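Local structure of polygalacturonase (Pectobacterium carotovorum subsp. carotovorum, 1BHE) at residues G278-V290 with D311-W325. The protein hydrolyses the alpha-1,4 bonds between galacturonosyl units of polygalacturonic acid, taking part in the maceration and soft-rotting of plant tissue. Numbering follows the deposited sequence.
Sequences GLRIKSDKSAAGV and DTVYEKKEGSNVPDW
Two successive turns of the right-handed parallel beta-helix meet here, strand and loop of 278-290 against strand and loop of 311-325. The strand ends pair in parallel: Asp311 N donates to Ile281 O, Ser283 N to Asp311 O, and Tyr314 N to Ser283 O. Further along, Asp324 N donates to Gly289 O, where the next pair of strands begins. Trp325 lies inside the coil between these two pairings. Ile281 chi1 of -53° leaves CG2 anti to the backbone N, which brings it over one face of Trp325. There it makes a CH-pi contact, with Ile281 CG2 3.6 Å from the centroid of the six-membered ring of Trp325. Pro323 CB lies over the opposite face, toward the rim, and Ser283 CB reaches the edge at Trp325 CZ2 (3.5 Å).

On the other side of the strand, Lys282 and Tyr314 run side by side. Lys282 CD makes a CH-pi contact over the centre of the Tyr314 ring, 4.0 Å from the centroid, and the same carbon lies over a face of the Arg280 guanidinium. That guanidinium stands nearly perpendicular to the ring (82°), with Arg280 NH1 3.5 Å from Tyr314 CE1. Arg280 NH2 and Lys282 NZ both form salt bridges to Asp224, and Arg280 touches His251, an inferred active-site residue.

In the loops, Asp284 OD1 closes an Asx turn by accepting from Ser286 N. Asp284 OD2 makes a long salt bridge to Lys317 NZ (3.7 Å). One water donates to both Asp284 OD2 and Glu315 OE2, and so bridges two carboxylates that would probably repel each other. Asn321 ND2 donates to Lys285 O at 3.2 Å, with the oxygen in the plane of the amide. Aliphatic and aromatic side chains packed inside the coil, with long loops beside the catalytic cleft, are characteristic of the family 28 beta-helix.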
ATOM      1  N   GLY A 278       2.098  13.864   6.632  1.00 14.59           N
ATOM      2  CA  GLY A 278       3.312  13.174   7.060  1.00 13.24           C
ATOM      3  C   GLY A 278       2.964  11.867   7.767  1.00 13.80           C
ATOM      4  O   GLY A 278       2.764  10.821   7.139  1.00 12.81           O
ATOM      5  N   LEU A 279       2.899  11.954   9.089  1.00 13.28           N
ATOM      6  CA  LEU A 279       2.558  10.831   9.953  1.00 13.48           C
ATOM      7  C   LEU A 279       1.090  10.944  10.350  1.00 13.49           C
ATOM      8  O   LEU A 279       0.677  11.918  10.986  1.00 13.67           O
ATOM      9  CB  LEU A 279       3.462  10.823  11.184  1.00 13.69           C
ATOM     10  CG  LEU A 279       4.967  10.953  10.936  1.00 14.19           C
ATOM     11  CD1 LEU A 279       5.706  11.200  12.250  1.00 14.31           C
ATOM     12  CD2 LEU A 279       5.511   9.712  10.250  1.00 13.67           C
ATOM     13  N   ARG A 280       0.287   9.949   9.970  1.00 12.94           N
ATOM     14  CA  ARG A 280      -1.139  10.043  10.219  1.00 12.87           C
ATOM     15  C   ARG A 280      -1.834   8.847  10.834  1.00 12.89           C
ATOM     16  O   ARG A 280      -1.609   7.689  10.510  1.00 12.41           O
ATOM     17  CB  ARG A 280      -1.788  10.351   8.853  1.00 12.70           C
ATOM     18  CG  ARG A 280      -3.288  10.578   8.905  1.00 13.31           C
ATOM     19  CD  ARG A 280      -3.714  11.330   7.643  1.00 13.89           C
ATOM     20  NE  ARG A 280      -3.739  10.424   6.489  1.00 14.36           N
ATOM     21  CZ  ARG A 280      -4.521  10.638   5.437  1.00 14.99           C
ATOM     22  NH1 ARG A 280      -5.303  11.716   5.421  1.00 15.33           N
ATOM     23  NH2 ARG A 280      -4.521   9.796   4.414  1.00 15.13           N
ATOM     24  N   ILE A 281      -2.736   9.150  11.764  1.00 12.64           N
ATOM     25  CA  ILE A 281      -3.621   8.189  12.395  1.00 13.75           C
ATOM     26  C   ILE A 281      -5.029   8.772  12.193  1.00 14.77           C
ATOM     27  O   ILE A 281      -5.328   9.853  12.706  1.00 15.10           O
ATOM     28  CB  ILE A 281      -3.378   7.876  13.871  1.00 13.37           C
ATOM     29  CG1 ILE A 281      -1.929   7.478  14.137  1.00 13.46           C
ATOM     30  CG2 ILE A 281      -4.334   6.760  14.300  1.00 13.78           C
ATOM     31  CD1 ILE A 281      -1.561   7.196  15.574  1.00 13.10           C
ATOM     32  N   LYS A 282      -5.843   8.095  11.396  1.00 15.05           N
ATOM     33  CA  LYS A 282      -7.164   8.613  11.077  1.00 15.72           C
ATOM     34  C   LYS A 282      -8.269   7.578  11.168  1.00 15.77           C
ATOM     35  O   LYS A 282      -8.055   6.392  10.928  1.00 15.16           O
ATOM     36  CB  LYS A 282      -7.135   9.188   9.647  1.00 17.04           C
ATOM     37  CG  LYS A 282      -6.781   8.146   8.595  1.00 18.53           C
ATOM     38  CD  LYS A 282      -6.915   8.714   7.190  1.00 19.74           C
ATOM     39  CE  LYS A 282      -7.391   7.655   6.206  1.00 20.70           C
ATOM     40  NZ  LYS A 282      -6.267   7.171   5.352  1.00 21.41           N
ATOM     41  N   SER A 283      -9.475   8.054  11.476  1.00 15.30           N
ATOM     42  CA  SER A 283     -10.637   7.188  11.555  1.00 16.55           C
ATOM     43  C   SER A 283     -11.926   8.000  11.565  1.00 17.74           C
ATOM     44  O   SER A 283     -11.932   9.220  11.379  1.00 18.56           O
ATOM     45  CB  SER A 283     -10.551   6.282  12.788  1.00 16.44           C
ATOM     46  OG  SER A 283     -11.260   5.077  12.556  1.00 16.17           O
ATOM     47  N   ASP A 284     -13.041   7.321  11.767  1.00 18.36           N
ATOM     48  CA  ASP A 284     -14.347   7.962  11.849  1.00 19.85           C
ATOM     49  C   ASP A 284     -15.216   7.112  12.768  1.00 19.89           C
ATOM     50  O   ASP A 284     -14.750   6.074  13.248  1.00 19.71           O
ATOM     51  CB  ASP A 284     -14.979   8.132  10.472  1.00 19.95           C
ATOM     52  CG  ASP A 284     -15.035   6.842   9.678  1.00 20.67           C
ATOM     53  OD1 ASP A 284     -15.837   5.965  10.056  1.00 20.11           O
ATOM     54  OD2 ASP A 284     -14.283   6.700   8.687  1.00 20.71           O
ATOM     55  N   LYS A 285     -16.487   7.454  12.916  1.00 20.50           N
ATOM     56  CA  LYS A 285     -17.387   6.705  13.781  1.00 21.15           C
ATOM     57  C   LYS A 285     -17.737   5.317  13.267  1.00 20.55           C
ATOM     58  O   LYS A 285     -18.227   4.505  14.061  1.00 21.07           O
ATOM     59  CB  LYS A 285     -18.684   7.494  14.017  1.00 22.29           C
ATOM     60  CG  LYS A 285     -18.594   8.533  15.118  1.00 23.11           C
ATOM     61  CD  LYS A 285     -19.982   9.069  15.467  1.00 24.44           C
ATOM     62  CE  LYS A 285     -20.104  10.542  15.136  1.00 25.12           C
ATOM     63  NZ  LYS A 285     -20.908  11.273  16.164  1.00 26.39           N
ATOM     64  N   SER A 286     -17.521   5.013  11.994  1.00 19.48           N
ATOM     65  CA  SER A 286     -17.850   3.713  11.442  1.00 19.03           C
ATOM     66  C   SER A 286     -16.752   2.668  11.570  1.00 18.67           C
ATOM     67  O   SER A 286     -17.062   1.477  11.424  1.00 19.02           O
ATOM     68  CB  SER A 286     -18.216   3.863   9.952  1.00 18.93           C
ATOM     69  OG  SER A 286     -17.030   3.960   9.174  1.00 18.64           O
ATOM     70  N   ALA A 287     -15.506   3.060  11.829  1.00 18.74           N
ATOM     71  CA  ALA A 287     -14.430   2.064  11.851  1.00 18.54           C
ATOM     72  C   ALA A 287     -13.365   2.281  12.906  1.00 18.42           C
ATOM     73  O   ALA A 287     -12.296   1.652  12.839  1.00 18.65           O
ATOM     74  CB  ALA A 287     -13.783   2.060  10.462  1.00 19.10           C
ATOM     75  N   ALA A 288     -13.612   3.136  13.888  1.00 17.49           N
ATOM     76  CA  ALA A 288     -12.634   3.405  14.932  1.00 17.15           C
ATOM     77  C   ALA A 288     -12.533   2.273  15.949  1.00 16.91           C
ATOM     78  O   ALA A 288     -13.544   1.704  16.367  1.00 17.40           O
ATOM     79  CB  ALA A 288     -12.996   4.703  15.649  1.00 17.42           C
ATOM     80  N   GLY A 289     -11.310   1.958  16.368  1.00 16.19           N
ATOM     81  CA  GLY A 289     -11.110   0.944  17.406  1.00 15.77           C
ATOM     82  C   GLY A 289      -9.826   1.237  18.174  1.00 15.50           C
ATOM     83  O   GLY A 289      -9.377   2.379  18.238  1.00 15.35           O
ATOM     84  N   VAL A 290      -9.175   0.172  18.639  1.00 15.11           N
ATOM     85  CA  VAL A 290      -7.932   0.290  19.372  1.00 15.07           C
ATOM     86  C   VAL A 290      -6.716   0.456  18.471  1.00 14.92           C
ATOM     87  O   VAL A 290      -6.466  -0.317  17.550  1.00 14.26           O
ATOM     88  CB  VAL A 290      -7.685  -0.947  20.272  1.00 15.48           C
ATOM     89  CG1 VAL A 290      -6.338  -0.874  20.977  1.00 15.99           C
ATOM     90  CG2 VAL A 290      -8.801  -1.100  21.292  1.00 16.00           C
ATOM     91  N   ASP A 311      -6.460  12.260  13.576  1.00 21.20           N
ATOM     92  CA  ASP A 311      -7.852  12.653  13.428  1.00 21.80           C
ATOM     93  C   ASP A 311      -8.836  11.514  13.621  1.00 22.01           C
ATOM     94  O   ASP A 311      -8.902  10.589  12.809  1.00 21.26           O
ATOM     95  CB  ASP A 311      -8.060  13.261  12.030  1.00 22.74           C
ATOM     96  CG  ASP A 311      -9.268  14.178  11.990  1.00 23.59           C
ATOM     97  OD1 ASP A 311     -10.169  14.024  12.839  1.00 23.88           O
ATOM     98  OD2 ASP A 311      -9.309  15.068  11.113  1.00 24.50           O
ATOM     99  N   THR A 312      -9.663  11.635  14.657  1.00 22.36           N
ATOM    100  CA  THR A 312     -10.673  10.632  14.954  1.00 23.50           C
ATOM    101  C   THR A 312     -11.981  10.883  14.222  1.00 24.40           C
ATOM    102  O   THR A 312     -12.874  10.028  14.242  1.00 24.12           O
ATOM    103  CB  THR A 312     -10.978  10.553  16.465  1.00 23.74           C
ATOM    104  OG1 THR A 312     -11.589  11.796  16.846  1.00 24.02           O
ATOM    105  CG2 THR A 312      -9.717  10.324  17.272  1.00 23.69           C
ATOM    106  N   VAL A 313     -12.132  12.022  13.560  1.00 25.53           N
ATOM    107  CA  VAL A 313     -13.328  12.310  12.778  1.00 27.35           C
ATOM    108  C   VAL A 313     -12.922  12.797  11.388  1.00 29.10           C
ATOM    109  O   VAL A 313     -13.379  13.823  10.892  1.00 28.77           O
ATOM    110  CB  VAL A 313     -14.252  13.346  13.437  1.00 27.74           C
ATOM    111  CG1 VAL A 313     -15.066  12.743  14.574  1.00 27.95           C
ATOM    112  CG2 VAL A 313     -13.459  14.542  13.946  1.00 27.20           C
ATOM    113  N   TYR A 314     -12.034  12.038  10.746  1.00 30.70           N
ATOM    114  CA  TYR A 314     -11.535  12.375   9.417  1.00 32.80           C
ATOM    115  C   TYR A 314     -12.681  12.664   8.457  1.00 33.58           C
ATOM    116  O   TYR A 314     -12.709  13.712   7.815  1.00 34.04           O
ATOM    117  CB  TYR A 314     -10.629  11.265   8.890  1.00 33.78           C
ATOM    118  CG  TYR A 314     -10.029  11.497   7.523  1.00 34.58           C
ATOM    119  CD1 TYR A 314      -9.127  12.523   7.292  1.00 34.92           C
ATOM    120  CD2 TYR A 314     -10.363  10.666   6.458  1.00 35.13           C
ATOM    121  CE1 TYR A 314      -8.583  12.731   6.036  1.00 35.50           C
ATOM    122  CE2 TYR A 314      -9.824  10.865   5.201  1.00 35.60           C
ATOM    123  CZ  TYR A 314      -8.934  11.898   4.996  1.00 35.77           C
ATOM    124  OH  TYR A 314      -8.393  12.094   3.743  1.00 36.23           O
ATOM    125  N   GLU A 315     -13.607  11.731   8.322  1.00 34.57           N
ATOM    126  CA  GLU A 315     -14.820  11.920   7.550  1.00 36.14           C
ATOM    127  C   GLU A 315     -16.029  11.794   8.487  1.00 36.76           C
ATOM    128  O   GLU A 315     -15.912  11.191   9.553  1.00 36.52           O
ATOM    129  CB  GLU A 315     -14.981  10.885   6.450  1.00 36.55           C
ATOM    130  CG  GLU A 315     -13.879  10.801   5.412  1.00 37.47           C
ATOM    131  CD  GLU A 315     -14.049   9.530   4.591  1.00 38.00           C
ATOM    132  OE1 GLU A 315     -15.056   9.448   3.855  1.00 38.30           O
ATOM    133  OE2 GLU A 315     -13.194   8.631   4.707  1.00 38.23           O
ATOM    134  N   LYS A 316     -17.162  12.342   8.065  1.00 37.85           N
ATOM    135  CA  LYS A 316     -18.373  12.235   8.876  1.00 38.92           C
ATOM    136  C   LYS A 316     -19.195  11.051   8.372  1.00 39.25           C
ATOM    137  O   LYS A 316     -19.751  11.071   7.278  1.00 39.62           O
ATOM    138  CB  LYS A 316     -19.186  13.518   8.886  1.00 39.61           C
ATOM    139  CG  LYS A 316     -19.463  14.162   7.544  1.00 40.66           C
ATOM    140  CD  LYS A 316     -20.841  14.811   7.497  1.00 41.30           C
ATOM    141  CE  LYS A 316     -20.795  16.266   7.932  1.00 41.59           C
ATOM    142  NZ  LYS A 316     -20.683  17.201   6.776  1.00 41.85           N
ATOM    143  N   LYS A 317     -19.151   9.963   9.125  1.00 39.72           N
ATOM    144  CA  LYS A 317     -19.879   8.742   8.789  1.00 39.95           C
ATOM    145  C   LYS A 317     -20.677   8.312  10.018  1.00 39.83           C
ATOM    146  O   LYS A 317     -20.278   8.681  11.126  1.00 39.86           O
ATOM    147  CB  LYS A 317     -18.923   7.636   8.358  1.00 40.16           C
ATOM    148  CG  LYS A 317     -18.462   7.693   6.913  1.00 40.44           C
ATOM    149  CD  LYS A 317     -17.080   7.079   6.752  1.00 40.74           C
ATOM    150  CE  LYS A 317     -17.018   6.140   5.559  1.00 40.87           C
ATOM    151  NZ  LYS A 317     -15.830   5.243   5.631  1.00 41.12           N
ATOM    152  N   GLU A 318     -21.783   7.597   9.830  1.00 39.47           N
ATOM    153  CA  GLU A 318     -22.574   7.179  10.987  1.00 39.12           C
ATOM    154  C   GLU A 318     -21.932   5.954  11.643  1.00 37.92           C
ATOM    155  O   GLU A 318     -21.253   5.166  10.991  1.00 37.57           O
ATOM    156  CB  GLU A 318     -24.035   6.902  10.655  1.00 40.15           C
ATOM    157  CG  GLU A 318     -24.345   6.613   9.203  1.00 41.23           C
ATOM    158  CD  GLU A 318     -25.627   5.843   8.968  1.00 41.93           C
ATOM    159  OE1 GLU A 318     -25.878   4.811   9.630  1.00 41.69           O
ATOM    160  OE2 GLU A 318     -26.396   6.276   8.078  1.00 42.65           O
ATOM    161  N   GLY A 319     -22.160   5.821  12.944  1.00 36.92           N
ATOM    162  CA  GLY A 319     -21.611   4.707  13.703  1.00 35.91           C
ATOM    163  C   GLY A 319     -21.427   5.089  15.167  1.00 35.19           C
ATOM    164  O   GLY A 319     -21.451   6.265  15.527  1.00 34.99           O
ATOM    165  N   SER A 320     -21.221   4.076  15.999  1.00 34.34           N
ATOM    166  CA  SER A 320     -21.036   4.285  17.429  1.00 33.96           C
ATOM    167  C   SER A 320     -19.626   3.907  17.868  1.00 33.04           C
ATOM    168  O   SER A 320     -19.301   3.950  19.056  1.00 32.63           O
ATOM    169  CB  SER A 320     -22.074   3.453  18.193  1.00 34.32           C
ATOM    170  OG  SER A 320     -22.155   2.150  17.633  1.00 35.13           O
ATOM    171  N   ASN A 321     -18.789   3.538  16.899  1.00 31.47           N
ATOM    172  CA  ASN A 321     -17.419   3.142  17.201  1.00 30.46           C
ATOM    173  C   ASN A 321     -16.635   4.286  17.829  1.00 29.27           C
ATOM    174  O   ASN A 321     -16.713   5.447  17.437  1.00 29.06           O
ATOM    175  CB  ASN A 321     -16.716   2.604  15.951  1.00 30.87           C
ATOM    176  CG  ASN A 321     -17.322   1.288  15.498  1.00 31.20           C
ATOM    177  OD1 ASN A 321     -16.956   0.228  16.012  1.00 31.80           O
ATOM    178  ND2 ASN A 321     -18.252   1.333  14.557  1.00 30.97           N
ATOM    179  N   VAL A 322     -15.913   3.948  18.892  1.00 27.66           N
ATOM    180  CA  VAL A 322     -15.098   4.892  19.640  1.00 26.66           C
ATOM    181  C   VAL A 322     -13.627   4.507  19.512  1.00 25.32           C
ATOM    182  O   VAL A 322     -13.264   3.351  19.728  1.00 25.08           O
ATOM    183  CB  VAL A 322     -15.501   4.904  21.129  1.00 26.99           C
ATOM    184  CG1 VAL A 322     -14.493   5.639  21.998  1.00 26.91           C
ATOM    185  CG2 VAL A 322     -16.883   5.519  21.314  1.00 27.22           C
ATOM    186  N   PRO A 323     -12.782   5.482  19.220  1.00 24.49           N
ATOM    187  CA  PRO A 323     -11.350   5.272  19.140  1.00 24.03           C
ATOM    188  C   PRO A 323     -10.701   5.131  20.509  1.00 23.31           C
ATOM    189  O   PRO A 323     -10.946   5.945  21.404  1.00 22.39           O
ATOM    190  CB  PRO A 323     -10.842   6.538  18.452  1.00 24.25           C
ATOM    191  CG  PRO A 323     -11.815   7.594  18.868  1.00 24.47           C
ATOM    192  CD  PRO A 323     -13.147   6.899  18.967  1.00 24.57           C
ATOM    193  N   ASP A 324      -9.869   4.111  20.671  1.00 22.19           N
ATOM    194  CA  ASP A 324      -9.145   3.879  21.917  1.00 21.68           C
ATOM    195  C   ASP A 324      -7.660   3.829  21.548  1.00 21.12           C
ATOM    196  O   ASP A 324      -7.089   2.780  21.264  1.00 19.78           O
ATOM    197  CB  ASP A 324      -9.571   2.617  22.648  1.00 22.44           C
ATOM    198  CG  ASP A 324      -8.811   2.399  23.942  1.00 22.94           C
ATOM    199  OD1 ASP A 324      -8.090   3.312  24.396  1.00 23.59           O
ATOM    200  OD2 ASP A 324      -8.926   1.300  24.522  1.00 23.50           O
ATOM    201  N   TRP A 325      -7.112   5.022  21.348  1.00 20.11           N
ATOM    202  CA  TRP A 325      -5.747   5.190  20.862  1.00 20.35           C
ATOM    203  C   TRP A 325      -4.820   5.594  21.998  1.00 20.90           C
ATOM    204  O   TRP A 325      -5.067   6.592  22.681  1.00 20.47           O
ATOM    205  CB  TRP A 325      -5.750   6.203  19.713  1.00 19.55           C
ATOM    206  CG  TRP A 325      -6.631   5.890  18.539  1.00 19.02           C
ATOM    207  CD1 TRP A 325      -7.307   4.737  18.263  1.00 18.74           C
ATOM    208  CD2 TRP A 325      -6.906   6.754  17.424  1.00 18.76           C
ATOM    209  NE1 TRP A 325      -7.999   4.823  17.089  1.00 18.45           N
ATOM    210  CE2 TRP A 325      -7.759   6.058  16.546  1.00 18.68           C
ATOM    211  CE3 TRP A 325      -6.516   8.052  17.084  1.00 18.50           C
ATOM    212  CZ2 TRP A 325      -8.240   6.611  15.359  1.00 18.52           C
ATOM    213  CZ3 TRP A 325      -6.983   8.596  15.903  1.00 18.66           C
ATOM    214  CH2 TRP A 325      -7.838   7.880  15.054  1.00 18.77           C
TER
HETATM  215  O   HOH W   1     -12.289   8.291   7.391  1.00 21.97           O
HETATM  216  O   HOH W   2     -17.417  10.025  11.911  1.00 20.82           O